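Local coordinates for protein major extracellular endoglucanase (Xanthomonas campestris pv. campestris, PDB 4TUF) that hydrolyses internal beta-1,4-glucosidic linkages in cellulose, lichenin and cereal beta-glucans, using a catalytic domain built as a glycosyl hydrolase family 5 TIM barrel, at residues A[21-26]-A[56-61]; A[36-41]-A[72-77]; A[44-49]-A[100-105]; A[161-166]-A[200-205]; A[209-214]-A[236-241]. All coordinates share one frame; numbering follows the deposited sequence. Where two conformers were deposited one is given.

The five contacts sample one TIM barrel from its strands to its outer helices and loops. Interaction 1 is central: its Val57 N probably bonds to Tyr105 O of interaction 3 (2.8 Å), carrying the barrel sheet on to the next strand. Interaction 2 joins interaction 3 where Arg40 NH1 lies 3.1 Å from Gln48 OE1. Toward the catalytic centre, Arg58 NH2 comes within 3.5 Å of His236 NE2, so interactions 1 and 5 meet beside Glu278 and Glu157, the probable nucleophile and proton donor. Interaction 4 touches interaction 5 through Asp200 and Ile210, and its centre lies about 42 Å from that of interaction 2, on the opposite side of the chain's centre.

Interaction 1: residues A[21-26]-A[56-61]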
# COMPACT_ATOMS: atom_id res chain seq x y z
N GLY A 21 8.85 -3.65 3.68
CA GLY A 21 7.97 -3.93 2.57
C GLY A 21 8.21 -3.22 1.25
O GLY A 21 8.99 -2.26 1.17
N VAL A 22 7.53 -3.71 0.22
CA VAL A 22 7.56 -3.10 -1.10
C VAL A 22 6.25 -3.44 -1.81
O VAL A 22 5.64 -4.47 -1.55
CB VAL A 22 8.78 -3.59 -1.91
CG1 VAL A 22 8.67 -5.08 -2.22
CG2 VAL A 22 8.96 -2.78 -3.19
N ASN A 23 5.80 -2.55 -2.69
CA ASN A 23 4.62 -2.79 -3.52
C ASN A 23 4.94 -3.59 -4.78
O ASN A 23 5.91 -3.30 -5.48
CB ASN A 23 3.99 -1.46 -3.93
CG ASN A 23 3.25 -0.79 -2.79
OD1 ASN A 23 2.04 -0.94 -2.65
ND2 ASN A 23 3.98 -0.03 -1.98
N VAL A 24 4.12 -4.59 -5.07
CA VAL A 24 4.28 -5.41 -6.27
C VAL A 24 3.01 -5.34 -7.11
O VAL A 24 2.03 -6.01 -6.81
CB VAL A 24 4.55 -6.89 -5.91
CG1 VAL A 24 4.78 -7.70 -7.18
CG2 VAL A 24 5.76 -7.00 -4.98
N PHE A 25 3.01 -4.54 -8.18
CA PHE A 25 1.84 -4.26 -9.00
C PHE A 25 1.64 -5.25 -10.13
O PHE A 25 2.56 -5.99 -10.49
CB PHE A 25 1.95 -2.85 -9.60
CG PHE A 25 1.76 -1.75 -8.61
CD1 PHE A 25 2.79 -1.37 -7.77
CD2 PHE A 25 0.55 -1.09 -8.50
CE1 PHE A 25 2.61 -0.36 -6.86
CE2 PHE A 25 0.37 -0.08 -7.59
CZ PHE A 25 1.40 0.29 -6.76
N GLY A 26 0.45 -5.22 -10.73
CA GLY A 26 0.13 -6.04 -11.88
C GLY A 26 -1.28 -6.59 -11.77
O GLY A 26 -2.06 -6.48 -12.72
N ALA A 56 8.15 -8.30 3.38
CA ALA A 56 6.74 -7.94 3.31
C ALA A 56 6.39 -7.38 1.94
O ALA A 56 7.21 -6.73 1.30
CB ALA A 56 6.39 -6.94 4.39
N VAL A 57 5.17 -7.64 1.50
CA VAL A 57 4.73 -7.25 0.17
C VAL A 57 3.29 -6.72 0.21
O VAL A 57 2.42 -7.28 0.87
CB VAL A 57 4.83 -8.46 -0.80
CG1 VAL A 57 3.71 -8.45 -1.83
CG2 VAL A 57 6.19 -8.48 -1.49
N ARG A 58 3.06 -5.61 -0.49
CA ARG A 58 1.72 -5.08 -0.66
C ARG A 58 1.23 -5.42 -2.07
O ARG A 58 1.84 -5.01 -3.06
CB ARG A 58 1.71 -3.57 -0.43
CG ARG A 58 0.33 -2.91 -0.42
CD ARG A 58 0.48 -1.45 -0.00
NE ARG A 58 -0.78 -0.70 0.04
CZ ARG A 58 -1.22 0.07 -0.95
NH1 ARG A 58 -0.52 0.19 -2.07
NH2 ARG A 58 -2.37 0.72 -0.82
N LEU A 59 0.15 -6.19 -2.16
CA LEU A 59 -0.37 -6.68 -3.44
C LEU A 59 -1.64 -5.98 -3.91
O LEU A 59 -2.74 -6.31 -3.46
CB LEU A 59 -0.66 -8.18 -3.36
CG LEU A 59 0.41 -9.17 -3.81
CD1 LEU A 59 -0.19 -10.56 -3.87
CD2 LEU A 59 0.96 -8.76 -5.16
N PRO A 60 -1.50 -5.00 -4.81
CA PRO A 60 -2.71 -4.45 -5.44
C PRO A 60 -3.48 -5.50 -6.24
O PRO A 60 -2.87 -6.36 -6.86
CB PRO A 60 -2.15 -3.35 -6.36
CG PRO A 60 -0.84 -2.96 -5.74
CD PRO A 60 -0.29 -4.24 -5.15
N PHE A 61 -4.80 -5.43 -6.20
CA PHE A 61 -5.64 -6.28 -7.04
C PHE A 61 -6.87 -5.49 -7.49
O PHE A 61 -7.11 -4.38 -7.02
CB PHE A 61 -6.06 -7.55 -6.30
CG PHE A 61 -7.00 -7.30 -5.15
CD1 PHE A 61 -8.38 -7.29 -5.35
CD2 PHE A 61 -6.51 -7.07 -3.88
CE1 PHE A 61 -9.25 -7.05 -4.30
CE2 PHE A 61 -7.38 -6.82 -2.82
CZ PHE A 61 -8.75 -6.82 -3.03
O HOH W 1 -0.48 -6.75 -7.98
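The flat groups of Arg58 and Phe25 meet the neighbouring segment in contrasting ways. Asn23 OD1 sits at the edge of the Arg58 guanidinium, almost in its plane, whereas Pro60 CG lies over one face of the Phe25 ring, 3.8 Å from its centroid, a CH-pi contact in one of the two deposited conformers of the phenylalanine, and so less certain. Both pairs belong to a parallel beta-alpha-beta unit of the TIM barrel, formed by strand 16-23, helix 42-51 and strand 56-61.

Asn23 and Arg58 run side by side and point the same way. Arg58 CG is anti to the backbone N (chi1 -173°) and the chain is extended from there to NE, which carries NH1 into a nearly straight hydrogen bond to Asn23 OD1 of 2.9 Å. The amide and guanidinium planes are 72° apart. Asn23 ND2 is in turn held by Tyr311 O and Gly277 O, so this buried amide is gripped at both ends and probably helps to position the arginine. Arg58 NH1 also forms a salt bridge with Glu278, the probable nucleophile, while NH2 does so with Asp153 and Glu196.

The backbones are joined by Arg58 N to Val22 O at 3.0 Å and Val24 N to Arg58 O at 3.1 Å. Away from the arginine, Val24 CG2 packs 3.8 Å from Val57 CG2. Farther along, one water donates to Val24 O at 2.9 Å and to Pro60 O at 2.7 Å.

Interaction 2: residues A[36-41]-A[72-77]; sequences GLWARN and PASIDY
Trp38 turns the CE3 edge of its indole toward Ser74, whose carbonyl O lies near the ring plane, 3.7 Å from CE3. This approach depends on a first torsion of 53°, which sets Trp38 CG between the backbone N and the carbonyl carbon. The folded-back ring also receives Gly36 CA over one face, and Trp329 meets it edge-to-face.

Asp76 bonds to Leu37 through its backbone, while its carboxylate turns to Arg79 and Ser78. Its N-H donates to Leu37 O over 2.8 Å, approaching from above the carbonyl plane. With CG anti to the backbone N (chi1 -173°), the carboxylate extends past Trp38, and OD2 comes to 3.5 Å from Trp38 O. These are two acceptors and make no bond to each other; Arg79 NE mediates, with a salt bridge to OD2 and a weak hydrogen bond to Trp38 O. Asp76 OD1 is taken by Ser78 N.

The apolar part rests on Ile75. Its CG2 branch is 4.2 Å from Leu37 CB and lies over one face of the Tyr77 ring, toward its rim, while Leu37 also packs on Trp42 and Met45 of helix 42-51 and Ile75 on Ile91 of helix 88-102. The pairing thus joins two successive beta-alpha loops, those following strands 16-23 and 56-61, at the rim of a TIM barrel.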
# COMPACT_ATOMS: atom_id res chain seq x y z
N GLY A 36 6.13 -8.19 -15.20
CA GLY A 36 7.49 -8.62 -15.43
C GLY A 36 7.63 -10.07 -15.85
O GLY A 36 8.74 -10.56 -16.07
N LEU A 37 6.50 -10.77 -15.96
CA LEU A 37 6.54 -12.18 -16.32
C LEU A 37 6.75 -12.34 -17.83
O LEU A 37 6.67 -13.45 -18.35
CB LEU A 37 5.27 -12.89 -15.86
CG LEU A 37 4.98 -12.76 -14.36
CD1 LEU A 37 3.96 -13.78 -13.88
CD2 LEU A 37 6.26 -12.85 -13.53
N TRP A 38 7.01 -11.24 -18.52
CA TRP A 38 7.51 -11.32 -19.89
C TRP A 38 9.03 -11.39 -19.89
O TRP A 38 9.64 -11.84 -20.85
CB TRP A 38 7.04 -10.12 -20.73
CG TRP A 38 7.35 -8.78 -20.12
CD1 TRP A 38 8.49 -8.05 -20.28
CD2 TRP A 38 6.49 -8.01 -19.27
NE1 TRP A 38 8.40 -6.88 -19.57
CE2 TRP A 38 7.19 -6.83 -18.94
CE3 TRP A 38 5.21 -8.21 -18.74
CZ2 TRP A 38 6.64 -5.84 -18.11
CZ3 TRP A 38 4.67 -7.23 -17.92
CH2 TRP A 38 5.39 -6.06 -17.61
N ALA A 39 9.63 -10.95 -18.78
CA ALA A 39 11.07 -10.84 -18.69
C ALA A 39 11.67 -11.80 -17.66
O ALA A 39 12.84 -12.18 -17.77
CB ALA A 39 11.46 -9.41 -18.35
N ARG A 40 10.87 -12.18 -16.67
CA ARG A 40 11.37 -12.96 -15.54
C ARG A 40 10.45 -14.13 -15.17
O ARG A 40 9.28 -14.16 -15.55
CB ARG A 40 11.53 -12.06 -14.31
CG ARG A 40 12.43 -10.85 -14.52
CD ARG A 40 13.90 -11.24 -14.56
NE ARG A 40 14.31 -12.03 -13.40
CZ ARG A 40 14.53 -11.52 -12.19
NH1 ARG A 40 14.38 -10.23 -11.96
NH2 ARG A 40 14.90 -12.32 -11.19
N ASN A 41 11.01 -15.09 -14.44
CA ASN A 41 10.22 -16.16 -13.83
C ASN A 41 9.68 -15.69 -12.49
O ASN A 41 10.43 -15.17 -11.67
CB ASN A 41 11.07 -17.42 -13.65
CG ASN A 41 10.37 -18.49 -12.85
OD1 ASN A 41 10.56 -18.59 -11.64
ND2 ASN A 41 9.54 -19.28 -13.51
N PRO A 72 -5.16 -14.11 -17.67
CA PRO A 72 -4.03 -13.17 -17.62
C PRO A 72 -3.47 -12.85 -19.00
O PRO A 72 -3.81 -13.51 -19.98
CB PRO A 72 -3.00 -13.92 -16.78
CG PRO A 72 -3.27 -15.35 -17.08
CD PRO A 72 -4.76 -15.47 -17.26
N ALA A 73 -2.63 -11.82 -19.07
CA ALA A 73 -1.97 -11.45 -20.31
C ALA A 73 -0.51 -11.09 -20.05
O ALA A 73 -0.12 -10.90 -18.89
CB ALA A 73 -2.69 -10.30 -20.98
N SER A 74 0.27 -11.01 -21.12
CA SER A 74 1.68 -10.60 -21.10
C SER A 74 2.61 -11.60 -20.41
O SER A 74 3.78 -11.30 -20.18
CB SER A 74 1.83 -9.23 -20.42
OG SER A 74 1.71 -9.32 -19.01
N ILE A 75 2.12 -12.80 -20.10
CA ILE A 75 2.98 -13.79 -19.49
C ILE A 75 3.77 -14.56 -20.55
O ILE A 75 3.19 -15.12 -21.48
CB ILE A 75 2.20 -14.81 -18.64
CG1 ILE A 75 1.38 -14.09 -17.57
CG2 ILE A 75 3.15 -15.80 -17.99
CD1 ILE A 75 0.54 -15.02 -16.74
N ASP A 76 5.09 -14.55 -20.40
CA ASP A 76 5.99 -15.39 -21.18
C ASP A 76 6.00 -16.80 -20.59
O ASP A 76 6.67 -17.04 -19.58
CB ASP A 76 7.40 -14.79 -21.19
CG ASP A 76 8.36 -15.52 -22.12
OD1 ASP A 76 8.16 -16.72 -22.41
OD2 ASP A 76 9.34 -14.88 -22.55
N TYR A 77 5.28 -17.72 -21.21
CA TYR A 77 5.11 -19.05 -20.62
C TYR A 77 6.33 -19.95 -20.82
O TYR A 77 6.35 -21.09 -20.35
CB TYR A 77 3.85 -19.72 -21.18
CG TYR A 77 2.58 -19.06 -20.71
CD1 TYR A 77 2.16 -19.18 -19.39
CD2 TYR A 77 1.80 -18.30 -21.57
CE1 TYR A 77 1.00 -18.58 -18.94
CE2 TYR A 77 0.63 -17.69 -21.13
CZ TYR A 77 0.23 -17.83 -19.82
OH TYR A 77 -0.92 -17.23 -19.37

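Interaction 3: residues A[44-49]-A[100-105]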
# COMPACT_ATOMS: atom_id res chain seq x y z
N ASP A 44 11.35 -16.91 -9.27
CA ASP A 44 12.71 -16.40 -9.13
C ASP A 44 12.73 -14.92 -8.77
O ASP A 44 13.61 -14.47 -8.04
CB ASP A 44 13.50 -16.64 -10.42
CG ASP A 44 13.90 -18.10 -10.60
OD1 ASP A 44 13.38 -18.96 -9.86
OD2 ASP A 44 14.74 -18.38 -11.49
N MET A 45 11.76 -14.17 -9.27
CA MET A 45 11.66 -12.75 -8.95
C MET A 45 11.27 -12.53 -7.48
O MET A 45 11.71 -11.58 -6.85
CB MET A 45 10.66 -12.07 -9.88
CG MET A 45 10.72 -10.55 -9.84
SD MET A 45 10.11 -9.78 -11.35
CE MET A 45 8.40 -10.30 -11.34
N ILE A 46 10.45 -13.43 -6.94
CA ILE A 46 10.11 -13.36 -5.53
C ILE A 46 11.33 -13.70 -4.68
O ILE A 46 11.63 -13.01 -3.71
CB ILE A 46 8.95 -14.32 -5.18
CG1 ILE A 46 7.63 -13.77 -5.74
CG2 ILE A 46 8.84 -14.52 -3.68
CD1 ILE A 46 6.47 -14.72 -5.57
N VAL A 47 12.03 -14.76 -5.07
CA VAL A 47 13.25 -15.19 -4.40
C VAL A 47 14.24 -14.04 -4.30
O VAL A 47 14.92 -13.88 -3.28
CB VAL A 47 13.90 -16.39 -5.14
CG1 VAL A 47 15.37 -16.54 -4.78
CG2 VAL A 47 13.14 -17.67 -4.86
N GLN A 48 14.30 -13.23 -5.35
CA GLN A 48 15.25 -12.12 -5.40
C GLN A 48 14.88 -11.00 -4.44
O GLN A 48 15.75 -10.42 -3.80
CB GLN A 48 15.35 -11.56 -6.81
CG GLN A 48 16.47 -10.55 -6.95
CD GLN A 48 16.58 -9.95 -8.33
OE1 GLN A 48 15.63 -10.00 -9.11
NE2 GLN A 48 17.74 -9.37 -8.63
N MET A 49 13.59 -10.68 -4.35
CA MET A 49 13.19 -9.54 -3.55
C MET A 49 13.28 -9.87 -2.06
O MET A 49 13.45 -8.98 -1.24
CB MET A 49 11.77 -9.07 -3.93
CG MET A 49 10.61 -9.89 -3.40
SD MET A 49 9.04 -9.15 -3.89
CE MET A 49 8.84 -9.77 -5.56
N ASN A 100 3.85 -17.02 1.20
CA ASN A 100 3.56 -17.68 2.46
C ASN A 100 4.60 -18.74 2.80
O ASN A 100 5.04 -18.85 3.94
CB ASN A 100 2.17 -18.31 2.42
CG ASN A 100 1.79 -18.96 3.73
OD1 ASN A 100 1.42 -18.28 4.69
ND2 ASN A 100 1.86 -20.29 3.77
N ALA A 101 5.00 -19.52 1.79
CA ALA A 101 5.98 -20.58 1.98
C ALA A 101 7.37 -20.03 2.27
O ALA A 101 8.18 -20.67 2.94
CB ALA A 101 6.03 -21.48 0.75
N ARG A 102 7.65 -18.83 1.77
CA ARG A 102 8.94 -18.19 2.01
C ARG A 102 8.96 -17.37 3.30
O ARG A 102 10.02 -16.91 3.73
CB ARG A 102 9.31 -17.29 0.83
CG ARG A 102 9.52 -18.05 -0.46
CD ARG A 102 10.48 -17.31 -1.36
NE ARG A 102 11.81 -17.25 -0.77
CZ ARG A 102 12.75 -18.17 -0.97
NH1 ARG A 102 12.49 -19.21 -1.75
NH2 ARG A 102 13.94 -18.05 -0.40
N GLY A 103 7.79 -17.20 3.91
CA GLY A 103 7.70 -16.48 5.16
C GLY A 103 7.65 -14.98 4.95
O GLY A 103 8.18 -14.22 5.75
N MET A 104 7.01 -14.57 3.87
CA MET A 104 6.89 -13.16 3.54
C MET A 104 5.46 -12.68 3.81
O MET A 104 4.50 -13.29 3.35
CB MET A 104 7.27 -12.91 2.07
CG MET A 104 8.72 -13.28 1.75
SD MET A 104 9.22 -13.03 0.03
CE MET A 104 8.89 -11.27 -0.18
N TYR A 105 5.34 -11.59 4.58
CA TYR A 105 4.04 -11.04 4.94
C TYR A 105 3.39 -10.41 3.72
O TYR A 105 4.06 -9.80 2.89
CB TYR A 105 4.18 -10.01 6.06
CG TYR A 105 4.75 -10.58 7.34
CD1 TYR A 105 3.96 -11.32 8.21
CD2 TYR A 105 6.08 -10.37 7.68
CE1 TYR A 105 4.47 -11.84 9.38
CE2 TYR A 105 6.61 -10.90 8.85
CZ TYR A 105 5.80 -11.63 9.70
OH TYR A 105 6.32 -12.16 10.86
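Ile46 pushes its CG2 methyl into the angle between two side chains of the opposite segment, lying 4.0 Å from Arg102 CD and equally 4.0 Å from Met104 SD. This branch is the one anti to the backbone N, and it crosses both partners obliquely. Ile46 is thereby shared between the last turn of helix 88-102 and the residues that follow it, a neat case of how neighbouring helices on the outside of a TIM barrel are keyed together.

Met104 supplies the second point of contact. Its chain is extended to SD and then bends (chi3 58°), which brings the terminal CE to 3.9 Å from Met49 CG. The two methionines therefore meet methyl against methylene, not sulfur against sulfur. Val57 of strand 56-61 lies beneath both, and Phe99 also packs on Met104, so this part of the contact is the buried layer between helices and barrel.

Toward the surface, Val47 places CG2 over one face of the Arg102 guanidinium, 3.5 Å from NH1. The polar edge of the group is occupied elsewhere, Arg102 NE donating to Gln50 OE1 one turn beyond Val47. Between Arg102 and Met104, Gly103 ends the helix in a Schellman motif, and its positive phi turns the chain so that Met104 can face helix 42-51 before strand 105-110 begins.

No hydrogen bond links the two segments. Their association rests on apolar burial and van der Waals contact among methyls, methylenes and a thioether, with the arginine contributing its aliphatic stem and a flat face while its NE bonds to Gln50.

Interaction 4: residues A[161-166]-A[200-205]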
# COMPACT_ATOMS: atom_id res chain seq x y z
N ALA A 161 -13.62 13.90 -4.05
CA ALA A 161 -14.88 14.14 -3.36
C ALA A 161 -14.92 13.46 -2.00
O ALA A 161 -15.78 13.77 -1.17
CB ALA A 161 -16.04 13.67 -4.23
N ALA A 162 -13.98 12.55 -1.76
CA ALA A 162 -13.92 11.84 -0.49
C ALA A 162 -13.80 12.81 0.68
O ALA A 162 -13.02 13.76 0.63
CB ALA A 162 -12.74 10.86 -0.49
N THR A 163 -14.60 12.59 1.71
CA THR A 163 -14.50 13.41 2.91
C THR A 163 -14.40 12.52 4.15
O THR A 163 -14.34 11.29 4.05
CB THR A 163 -15.70 14.36 3.06
OG1 THR A 163 -16.91 13.60 3.12
CG2 THR A 163 -15.76 15.33 1.88
N TRP A 164 -14.39 13.15 5.32
CA TRP A 164 -14.18 12.44 6.57
C TRP A 164 -14.87 13.22 7.70
O TRP A 164 -14.46 14.33 8.03
CB TRP A 164 -12.69 12.28 6.84
CG TRP A 164 -12.31 11.45 8.04
CD1 TRP A 164 -12.83 11.54 9.30
CD2 TRP A 164 -11.30 10.45 8.10
NE1 TRP A 164 -12.22 10.64 10.14
CE2 TRP A 164 -11.27 9.96 9.43
CE3 TRP A 164 -10.42 9.90 7.17
CZ2 TRP A 164 -10.40 8.95 9.83
CZ3 TRP A 164 -9.55 8.91 7.57
CH2 TRP A 164 -9.55 8.44 8.89
N GLY A 165 -15.92 12.63 8.26
CA GLY A 165 -16.61 13.19 9.41
C GLY A 165 -17.45 14.43 9.16
O GLY A 165 -17.59 15.27 10.05
N THR A 166 -18.02 14.55 7.96
CA THR A 166 -18.83 15.72 7.62
C THR A 166 -20.32 15.46 7.76
O THR A 166 -21.14 16.37 7.60
CB THR A 166 -18.57 16.18 6.18
OG1 THR A 166 -19.00 15.17 5.26
CG2 THR A 166 -17.09 16.46 5.97
N ASP A 200 -8.13 16.91 0.59
CA ASP A 200 -8.73 18.08 1.25
C ASP A 200 -10.05 17.71 1.92
O ASP A 200 -10.83 16.92 1.39
CB ASP A 200 -8.96 19.21 0.25
CG ASP A 200 -7.71 20.00 -0.07
OD1 ASP A 200 -6.61 19.62 0.41
OD2 ASP A 200 -7.81 21.00 -0.80
N ASN A 201 -10.30 18.30 3.09
CA ASN A 201 -11.53 18.04 3.82
C ASN A 201 -12.20 19.33 4.31
O ASN A 201 -11.53 20.26 4.75
CB ASN A 201 -11.24 17.11 5.00
CG ASN A 201 -12.48 16.41 5.50
OD1 ASN A 201 -13.14 15.69 4.75
ND2 ASN A 201 -12.80 16.59 6.78
N PRO A 202 -13.53 19.39 4.23
CA PRO A 202 -14.23 20.61 4.68
C PRO A 202 -14.19 20.86 6.19
O PRO A 202 -14.51 21.98 6.60
CB PRO A 202 -15.67 20.38 4.21
CG PRO A 202 -15.78 18.93 3.92
CD PRO A 202 -14.42 18.46 3.53
N VAL A 203 -13.81 19.87 7.00
CA VAL A 203 -13.64 20.10 8.44
C VAL A 203 -12.38 19.44 8.98
O VAL A 203 -11.91 18.44 8.44
CB VAL A 203 -14.83 19.57 9.29
CG1 VAL A 203 -16.11 20.33 8.99
CG2 VAL A 203 -15.01 18.07 9.11
N CYS A 204 -11.85 20.01 10.06
CA CYS A 204 -10.74 19.43 10.82
C CYS A 204 -9.57 19.06 9.93
O CYS A 204 -9.07 17.93 9.96
CB CYS A 204 -11.22 18.21 11.60
SG CYS A 204 -10.04 17.51 12.78
N SER A 205 -9.13 20.01 9.12
CA SER A 205 -8.00 19.80 8.22
C SER A 205 -7.46 21.12 7.71
O SER A 205 -8.23 21.97 7.27
CB SER A 205 -8.42 18.91 7.04
OG SER A 205 -7.42 18.88 6.04
O HOH W 2 -10.43 13.85 -0.11
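Asn201 uses both ends of its amide on the backbone of Trp164. Its ND2 donates to Trp164 O across 3.1 Å, in the carbonyl plane and on a lone pair, while OD1 receives a weak, bent bond from Trp164 N at 2.9 Å. The same ND2 also donates within its own loop to Val203 O, again on a lone pair. Two sound bonds and a weak one fix the rotation of this buried amide. The reach across the gap follows from a first torsion of -160°, which holds Asn201 CG roughly anti to the backbone N.

A water lies 2.7 Å from Ala162 O and may also bridge, weakly at best, to Asp200 O.

Outside this polar core, Pro202 packs against two threonine methyls. Thr166 CG2 is 3.5 Å from Pro202 CG, and Thr163 CG2 lies 3.8 Å from Pro202 CD, both threonines crossing the proline ring at about a right angle. The hydroxyls of both threonines hydrogen-bond to Asp172 OD1, leaving the methyls to face the proline. Val203 CG2 completes the cover, 4.1 Å from Thr166 CG2.

Trp164 sends its indole away from the contact, where NE1 bonds to Thr222 O. Cys204, farther along the segment, is tied to Cys221 by a disulfide. Here two irregular loops, following strands 149-153 and 192-195, are joined at the rim of the TIM barrel, with the side chain of Ala162 about 9 Å from that of Glu157, the probable proton donor of the family 5 active site.

Interaction 5: residues A[209-214]-A[236-241]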
# COMPACT_ATOMS: atom_id res chain seq x y z
N GLY A 209 -1.91 20.98 -0.91
CA GLY A 209 -0.64 20.28 -1.00
C GLY A 209 -0.70 18.86 -0.45
O GLY A 209 0.29 18.36 0.09
N ILE A 210 -1.85 18.23 -0.60
CA ILE A 210 -2.05 16.87 -0.09
C ILE A 210 -2.07 15.85 -1.23
O ILE A 210 -2.71 16.05 -2.25
CB ILE A 210 -3.37 16.77 0.70
CG1 ILE A 210 -3.37 17.76 1.86
CG2 ILE A 210 -3.56 15.36 1.23
CD1 ILE A 210 -4.59 17.67 2.74
N PHE A 211 -1.35 14.75 -1.04
CA PHE A 211 -1.34 13.65 -2.00
C PHE A 211 -2.50 12.71 -1.75
O PHE A 211 -3.02 12.65 -0.63
CB PHE A 211 -0.02 12.88 -1.94
CG PHE A 211 1.18 13.66 -2.43
CD1 PHE A 211 1.48 13.71 -3.78
CD2 PHE A 211 2.00 14.32 -1.53
CE1 PHE A 211 2.58 14.42 -4.23
CE2 PHE A 211 3.10 15.03 -1.99
CZ PHE A 211 3.39 15.08 -3.33
N TRP A 212 -2.92 11.98 -2.78
CA TRP A 212 -4.01 11.01 -2.67
C TRP A 212 -3.77 10.05 -1.51
O TRP A 212 -2.70 9.47 -1.40
CB TRP A 212 -4.16 10.22 -3.97
CG TRP A 212 -4.64 11.01 -5.14
CD1 TRP A 212 -4.91 12.35 -5.17
CD2 TRP A 212 -4.89 10.51 -6.46
NE1 TRP A 212 -5.31 12.71 -6.44
CE2 TRP A 212 -5.31 11.61 -7.24
CE3 TRP A 212 -4.80 9.25 -7.05
CZ2 TRP A 212 -5.65 11.47 -8.59
CZ3 TRP A 212 -5.12 9.12 -8.39
CH2 TRP A 212 -5.54 10.22 -9.14
N GLY A 213 -4.78 9.89 -0.66
CA GLY A 213 -4.68 9.00 0.48
C GLY A 213 -3.64 9.45 1.49
O GLY A 213 -3.12 8.64 2.26
N GLY A 214 -3.33 10.74 1.48
CA GLY A 214 -2.24 11.25 2.29
C GLY A 214 -2.61 12.07 3.52
O GLY A 214 -1.73 12.39 4.32
N HIS A 236 -0.30 7.56 2.21
CA HIS A 236 0.72 7.62 1.18
C HIS A 236 1.38 8.99 1.19
O HIS A 236 0.77 9.98 1.60
CB HIS A 236 0.12 7.33 -0.19
CG HIS A 236 -0.50 5.98 -0.33
ND1 HIS A 236 -0.92 5.47 -1.53
CD2 HIS A 236 -0.75 5.02 0.60
CE1 HIS A 236 -1.42 4.26 -1.35
NE2 HIS A 236 -1.33 3.96 -0.06
N VAL A 237 2.62 9.05 0.73
CA VAL A 237 3.29 10.32 0.52
C VAL A 237 4.30 10.18 -0.60
O VAL A 237 4.97 9.16 -0.71
CB VAL A 237 3.97 10.82 1.82
CG1 VAL A 237 4.83 9.73 2.42
CG2 VAL A 237 4.78 12.07 1.56
N TYR A 238 4.40 11.20 -1.46
CA TYR A 238 5.36 11.18 -2.55
C TYR A 238 6.15 12.49 -2.62
O TYR A 238 5.88 13.43 -1.86
CB TYR A 238 4.65 10.94 -3.88
CG TYR A 238 3.71 9.77 -3.86
CD1 TYR A 238 4.15 8.49 -4.16
CD2 TYR A 238 2.37 9.95 -3.53
CE1 TYR A 238 3.28 7.42 -4.13
CE2 TYR A 238 1.49 8.88 -3.51
CZ TYR A 238 1.96 7.62 -3.81
OH TYR A 238 1.10 6.55 -3.79
N GLY A 239 7.12 12.54 -3.53
CA GLY A 239 8.00 13.69 -3.65
C GLY A 239 7.87 14.42 -4.97
O GLY A 239 6.89 14.24 -5.71
N PRO A 240 8.87 15.25 -5.29
CA PRO A 240 8.86 16.21 -6.40
C PRO A 240 8.50 15.62 -7.77
O PRO A 240 7.92 16.33 -8.58
CB PRO A 240 10.29 16.75 -6.42
CG PRO A 240 10.76 16.58 -5.02
CD PRO A 240 10.14 15.30 -4.55
N ASP A 241 8.83 14.35 -8.01
CA ASP A 241 8.63 13.78 -9.34
C ASP A 241 7.27 13.12 -9.52
O ASP A 241 6.98 12.58 -10.58
CB ASP A 241 9.74 12.78 -9.67
CG ASP A 241 9.98 11.78 -8.56
OD1 ASP A 241 9.16 11.72 -7.62
OD2 ASP A 241 10.99 11.05 -8.64
O HOH W 3 0.72 12.54 3.05
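His236 opens the contact by donating its backbone N-H to Gly213 O over 3.0 Å, from well above the carbonyl plane. The acceptor belongs to a type II beta turn running from Phe211 to Gly214, and the positive phi of Gly213 is the conformation expected at that turn position. His236 CB rests 3.7 Å from Trp212 O. Its imidazole leads elsewhere, with ND1 hydrogen-bonded to Glu157 OE2. On the backbone, a single water donates to His236 O at 2.9 Å and to Gly214 O at 2.8 Å, extending the link between turn and strand.

Val237 faces away from the turn, toward Trp261 and Trp293 of the outer helices.

Tyr238 carries most of the side-chain contact. Its CB stands over the face of the Phe211 ring, 4.3 Å from the centroid, in a CH-pi contact. The tyrosine ring then turns one edge to that face, giving an offset edge-to-face pair with planes 70° apart and centroids separated by 5.8 Å; CD2 leads, 3.9 Å from Phe211 CD1. Phe211 CG lies anti to its carbonyl carbon (chi1 -69°), and this swings the ring under the strand. The phenylalanine thus packs against CB and the CD2 edge of Tyr238 and probably helps to position it; the tyrosine OH bonds to Glu278 OE1 and Glu157 OE2.

Gly239 ends the contact, with its O near Phe211 CZ.

This is consistent with second-shell support: a turn from the loop after strand 192-195 packs against the C-terminal end of strand 231-238, whose His236 and Tyr238 reach into the family 5 active site at Glu157 and Glu278, the probable proton donor and nucleophile.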